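Local structure of titin (Homo sapiens, 2J8O) at residues Pro99-Leu104 against Gly185-Thr190; Val121-Ile126 against Ser161-Asn166. The protein probably serves as a giant elastic scaffold of the muscle sarcomere with a serine/threonine kinase activity, represented here by two tandem immunoglobulin domains. One frame throughout, in Å; residues are numbered along the deposited sequence.

Both contacts belong to the second of two immunoglobulin domains, and their centres lie 18 Å apart. Interaction 1 brings 99-104 against 185-190 where the two sheets meet along an edge of the sandwich, while interaction 2 pairs 121-126 with 161-166 inside one sheet. Strand 86-102, which supplies 99-102, is a neighbour of strand 123-131, and Ile-126 joins the two contacts: its CD1 lies 3.1 Å from Leu-104 CD2, and its CG2 lies 3.4 Å from Ile-102 CG2. A glycerol, probably from the crystallisation liquor, lies about 3 Å from the side chain of Leu-104, and a glycerol, not necessarily the same one, about 4 Å from that of Ile-124 (nearest atoms).

Interaction 1. Residues Pro99-Leu104 against Gly185-Thr190; sequences PAKIHL and GIDQKT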
# COMPACT_ATOMS: atom_id res chain seq x y z
N PRO A 99 2.60 1.81 8.16
CA PRO A 99 3.97 1.90 8.65
C PRO A 99 4.86 0.88 7.99
O PRO A 99 4.41 -0.24 7.73
CB PRO A 99 3.85 1.56 10.14
CG PRO A 99 2.49 0.94 10.31
CD PRO A 99 1.64 1.57 9.25
N ALA A 100 6.10 1.27 7.71
CA ALA A 100 7.10 0.42 7.13
C ALA A 100 7.25 -0.89 7.91
O ALA A 100 7.17 -0.89 9.12
CB ALA A 100 8.41 1.16 7.09
N LYS A 101 7.47 -2.00 7.20
CA LYS A 101 7.67 -3.31 7.82
C LYS A 101 8.41 -4.21 6.85
O LYS A 101 8.00 -4.32 5.68
CB LYS A 101 6.34 -3.95 8.19
CG LYS A 101 6.41 -4.79 9.45
CD LYS A 101 5.31 -5.83 9.51
CE LYS A 101 5.53 -6.78 10.69
NZ LYS A 101 4.20 -7.15 11.28
N ILE A 102 9.50 -4.82 7.31
CA ILE A 102 10.24 -5.82 6.54
C ILE A 102 9.68 -7.20 6.84
O ILE A 102 9.27 -7.47 7.96
CB ILE A 102 11.72 -5.79 6.88
CG1 ILE A 102 12.35 -4.53 6.29
CG2 ILE A 102 12.42 -7.03 6.30
CD1 ILE A 102 13.57 -4.06 7.01
N HIS A 103 9.65 -8.07 5.81
CA HIS A 103 9.06 -9.42 5.94
C HIS A 103 10.07 -10.43 5.46
O HIS A 103 10.15 -10.73 4.28
CB HIS A 103 7.80 -9.58 5.08
CG HIS A 103 6.71 -8.58 5.36
ND1 HIS A 103 5.91 -8.64 6.47
CD2 HIS A 103 6.25 -7.54 4.62
CE1 HIS A 103 5.02 -7.65 6.43
NE2 HIS A 103 5.21 -6.97 5.31
N LEU A 104 10.86 -10.97 6.37
CA LEU A 104 11.87 -11.97 6.01
C LEU A 104 11.20 -13.30 5.74
O LEU A 104 10.45 -13.80 6.57
CB LEU A 104 12.86 -12.14 7.16
CG LEU A 104 13.84 -11.02 7.40
CD1 LEU A 104 14.44 -11.19 8.80
CD2 LEU A 104 14.95 -11.10 6.38
N GLY A 185 6.49 4.84 10.46
CA GLY A 185 7.15 3.84 11.26
C GLY A 185 8.41 3.37 10.61
O GLY A 185 8.66 3.70 9.46
N ILE A 186 9.18 2.58 11.35
CA ILE A 186 10.48 2.10 10.92
C ILE A 186 10.62 0.65 11.33
O ILE A 186 10.20 0.27 12.42
CB ILE A 186 11.60 2.91 11.59
CG1 ILE A 186 11.56 4.36 11.11
CG2 ILE A 186 12.98 2.32 11.32
CD1 ILE A 186 12.41 5.28 11.92
N ASP A 187 11.24 -0.14 10.46
CA ASP A 187 11.52 -1.52 10.77
C ASP A 187 12.92 -1.87 10.29
O ASP A 187 13.46 -1.24 9.38
CB ASP A 187 10.47 -2.44 10.13
CG ASP A 187 10.55 -3.88 10.63
OD1 ASP A 187 11.08 -4.12 11.74
OD2 ASP A 187 10.08 -4.79 9.92
N GLN A 188 13.52 -2.89 10.87
CA GLN A 188 14.88 -3.19 10.50
C GLN A 188 15.08 -4.65 10.77
O GLN A 188 14.47 -5.20 11.68
CB GLN A 188 15.83 -2.32 11.33
CG GLN A 188 17.26 -2.76 11.33
CD GLN A 188 18.09 -2.04 12.37
OE1 GLN A 188 18.11 -0.81 12.43
NE2 GLN A 188 18.82 -2.81 13.17
N LYS A 189 15.92 -5.29 9.97
CA LYS A 189 16.17 -6.70 10.13
C LYS A 189 17.61 -6.95 9.79
O LYS A 189 18.18 -6.26 8.96
CB LYS A 189 15.29 -7.53 9.17
CG LYS A 189 13.80 -7.51 9.46
CD LYS A 189 13.46 -8.11 10.81
CE LYS A 189 12.18 -7.46 11.36
NZ LYS A 189 11.47 -8.34 12.30
N THR A 190 18.20 -7.93 10.46
CA THR A 190 19.55 -8.38 10.13
C THR A 190 19.48 -9.67 9.31
O THR A 190 18.62 -10.52 9.53
CB THR A 190 20.36 -8.54 11.42
OG1 THR A 190 20.49 -7.26 12.01
CG2 THR A 190 21.76 -9.02 11.14
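Asp-187 reaches across to the backbone of Ile-102 and makes the one hydrogen bond between these segments. Its OD2 takes the Ile-102 N-H with the anti lone pair, the one turned away from OD1, at 2.7 Å (N to OD2) and 157° at the hydrogen. With CG swung anti to the backbone N (chi1 -169°), the carboxylate leans over the neighbouring strand, and OD1 can also accept a weak bond from Gln-188 N. Lys-101 gives no salt bridge: its NZ stays 6.5 Å from Asp-187 OD2, and its CG merely passes the carboxylate. With an alanine here, the Ile-102 N-H would probably lose its acceptor and Gln-188 N its weak one, leaving no hydrogen bond between the segments.

Apolar packing lies farther along. The side chains of Ile-102 and Lys-189 run antiparallel past one another, Ile-102 CG2 resting 3.5 Å from Lys-189 CG, and CD1 of the isoleucine ends over the backbone, 3.8 Å from Gln-188 CA. Leu-104 lays CD1 against CB of the same lysine at 3.8 Å. The lysine thus contributes the aliphatic base of its chain here.

At the other end, small side chains meet the backbone of Gly-185. Ala-100 CB sits 3.5 Å from Gly-185 O, and Pro-99 CB lies beside Gly-185 CA, where a beta carbon would run into Pro-99 CB and into the preceding carbonyl.

The strands run nearly parallel, 9° between their axes at 4.9 Å, yet no backbone-to-backbone bond joins them. The backbones of Lys-101 and Asp-187 bond instead to those of Ser-129 and Ala-180 respectively, each in its own sheet. This is the I-set immunoglobulin sandwich at its edge, with the first strand of the domain lying beside the last, strand 185-195, of the opposing sheet.

Interaction 2. Residues Val121-Ile126 against Ser161-Asn166; sequences VVSIKI and SLVFPN
Ser-161 meets Lys-125 as a non-hydrogen-bonded antiparallel pair, their CA atoms 4.1 Å apart. Its OG, anti to the backbone N (chi1 -172°), is carried over the neighbouring strand to 3.4 Å from Lys-125 CA. Its own CA-H points at Ile-124 O. On the same face, Lys-125 goes on to a cation-pi contact with Phe-159.

Leu-162 forms the hydrogen-bonded pair with Ile-124. The two bonds are reciprocal, Ile-124 N to Leu-162 O at 2.6 Å and Leu-162 N to Ile-124 O at 2.9 Å. Ile-124 is also the centre of an inverse gamma turn, closed by a weak bond from Lys-125 N to Ser-123 O. On the inner face the tips of Leu-162 and Ile-124 are only loosely apposed, CD2 to CD1.

These strands, 123-131 and 159-163, are strands B and E of the I-set immunoglobulin fold and lie side by side in one sheet of the sandwich. Val-191, in the facing sheet, touches Ile-124.

Val-163 returns to the outer face, where Ser-123 OG lies 3.4 Å from its CB, and its CA-H leans on Val-122 O.

Phe-164 leaves the strand but keeps the ladder going with a weak bond from its N to Val-122 O, 3.3 Å. Phe-164 and Val-122 project together from neighbouring positions, with Val-122 CG1 coming obliquely to 3.5 Å from Phe-164 CD2. Ile-124 CD1 approaches the ring edge at CE2, 4.2 Å away, and Leu-193 packs on the same phenylalanine from the facing sheet.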
# COMPACT_ATOMS: atom_id res chain seq x y z
N VAL A 121 26.13 -16.36 -7.24
CA VAL A 121 25.65 -14.99 -7.38
C VAL A 121 24.41 -14.90 -6.51
O VAL A 121 23.33 -15.39 -6.87
CB VAL A 121 25.32 -14.60 -8.83
CG1 VAL A 121 24.73 -13.18 -8.87
CG2 VAL A 121 26.56 -14.66 -9.68
N VAL A 122 24.59 -14.30 -5.35
CA VAL A 122 23.59 -14.38 -4.33
C VAL A 122 22.72 -13.11 -4.37
O VAL A 122 23.22 -12.01 -4.65
CB VAL A 122 24.26 -14.68 -2.96
CG1 VAL A 122 25.39 -13.71 -2.70
CG2 VAL A 122 23.27 -14.68 -1.83
N SER A 123 21.42 -13.28 -4.15
CA SER A 123 20.52 -12.14 -4.08
C SER A 123 19.66 -12.29 -2.84
O SER A 123 18.78 -13.15 -2.78
CB SER A 123 19.60 -12.03 -5.32
OG SER A 123 20.26 -11.38 -6.40
N ILE A 124 19.93 -11.45 -1.86
CA ILE A 124 19.11 -11.45 -0.68
C ILE A 124 17.87 -10.61 -0.92
O ILE A 124 17.85 -9.40 -0.69
CB ILE A 124 19.88 -11.00 0.57
CG1 ILE A 124 21.17 -11.82 0.70
CG2 ILE A 124 19.01 -11.22 1.77
CD1 ILE A 124 22.31 -11.12 1.40
N LYS A 125 16.83 -11.28 -1.41
CA LYS A 125 15.57 -10.66 -1.67
C LYS A 125 14.72 -10.51 -0.38
O LYS A 125 14.33 -11.52 0.24
CB LYS A 125 14.84 -11.48 -2.74
CG LYS A 125 13.39 -11.09 -2.95
CD LYS A 125 12.67 -12.15 -3.75
CE LYS A 125 11.20 -11.89 -3.81
NZ LYS A 125 10.71 -12.24 -5.18
N ILE A 126 14.41 -9.26 -0.01
CA ILE A 126 13.70 -8.89 1.21
C ILE A 126 12.43 -8.09 0.90
O ILE A 126 12.50 -6.91 0.59
CB ILE A 126 14.61 -7.99 2.09
CG1 ILE A 126 15.88 -8.71 2.53
CG2 ILE A 126 13.85 -7.45 3.27
CD1 ILE A 126 15.72 -9.59 3.74
N SER A 161 16.50 -5.97 -2.68
CA SER A 161 17.30 -7.14 -2.76
C SER A 161 18.76 -6.74 -2.75
O SER A 161 19.13 -5.76 -3.38
CB SER A 161 16.94 -7.90 -4.01
OG SER A 161 17.61 -9.14 -3.99
N LEU A 162 19.59 -7.45 -1.98
CA LEU A 162 21.02 -7.20 -2.01
C LEU A 162 21.68 -8.28 -2.85
O LEU A 162 21.43 -9.49 -2.62
CB LEU A 162 21.64 -7.14 -0.61
CG LEU A 162 23.16 -6.91 -0.60
CD1 LEU A 162 23.53 -5.57 -1.23
CD2 LEU A 162 23.81 -7.08 0.79
N VAL A 163 22.52 -7.83 -3.82
CA VAL A 163 23.08 -8.73 -4.80
C VAL A 163 24.57 -8.45 -4.93
O VAL A 163 25.02 -7.31 -4.78
CB VAL A 163 22.30 -8.62 -6.16
CG1 VAL A 163 21.39 -7.38 -6.18
CG2 VAL A 163 23.22 -8.67 -7.38
N PHE A 164 25.33 -9.52 -5.21
CA PHE A 164 26.78 -9.44 -5.34
C PHE A 164 27.11 -9.77 -6.80
O PHE A 164 27.20 -10.97 -7.17
CB PHE A 164 27.46 -10.43 -4.37
CG PHE A 164 27.11 -10.20 -2.91
CD1 PHE A 164 28.10 -9.89 -1.98
CD2 PHE A 164 25.78 -10.27 -2.47
CE1 PHE A 164 27.77 -9.65 -0.61
CE2 PHE A 164 25.44 -10.03 -1.12
CZ PHE A 164 26.44 -9.72 -0.20
N PRO A 165 27.16 -8.72 -7.66
CA PRO A 165 27.44 -8.85 -9.08
C PRO A 165 28.58 -9.81 -9.42
O PRO A 165 28.40 -10.65 -10.30
CB PRO A 165 27.76 -7.42 -9.50
CG PRO A 165 26.91 -6.61 -8.68
CD PRO A 165 26.86 -7.30 -7.33
N ASN A 166 29.75 -9.69 -8.78
CA ASN A 166 30.79 -10.74 -8.91
C ASN A 166 30.34 -11.89 -8.01
O ASN A 166 29.47 -11.70 -7.17
CB ASN A 166 32.18 -10.26 -8.48
CG ASN A 166 32.49 -8.86 -9.07
OD1 ASN A 166 31.94 -7.82 -8.54
ND2 ASN A 166 33.36 -8.82 -10.17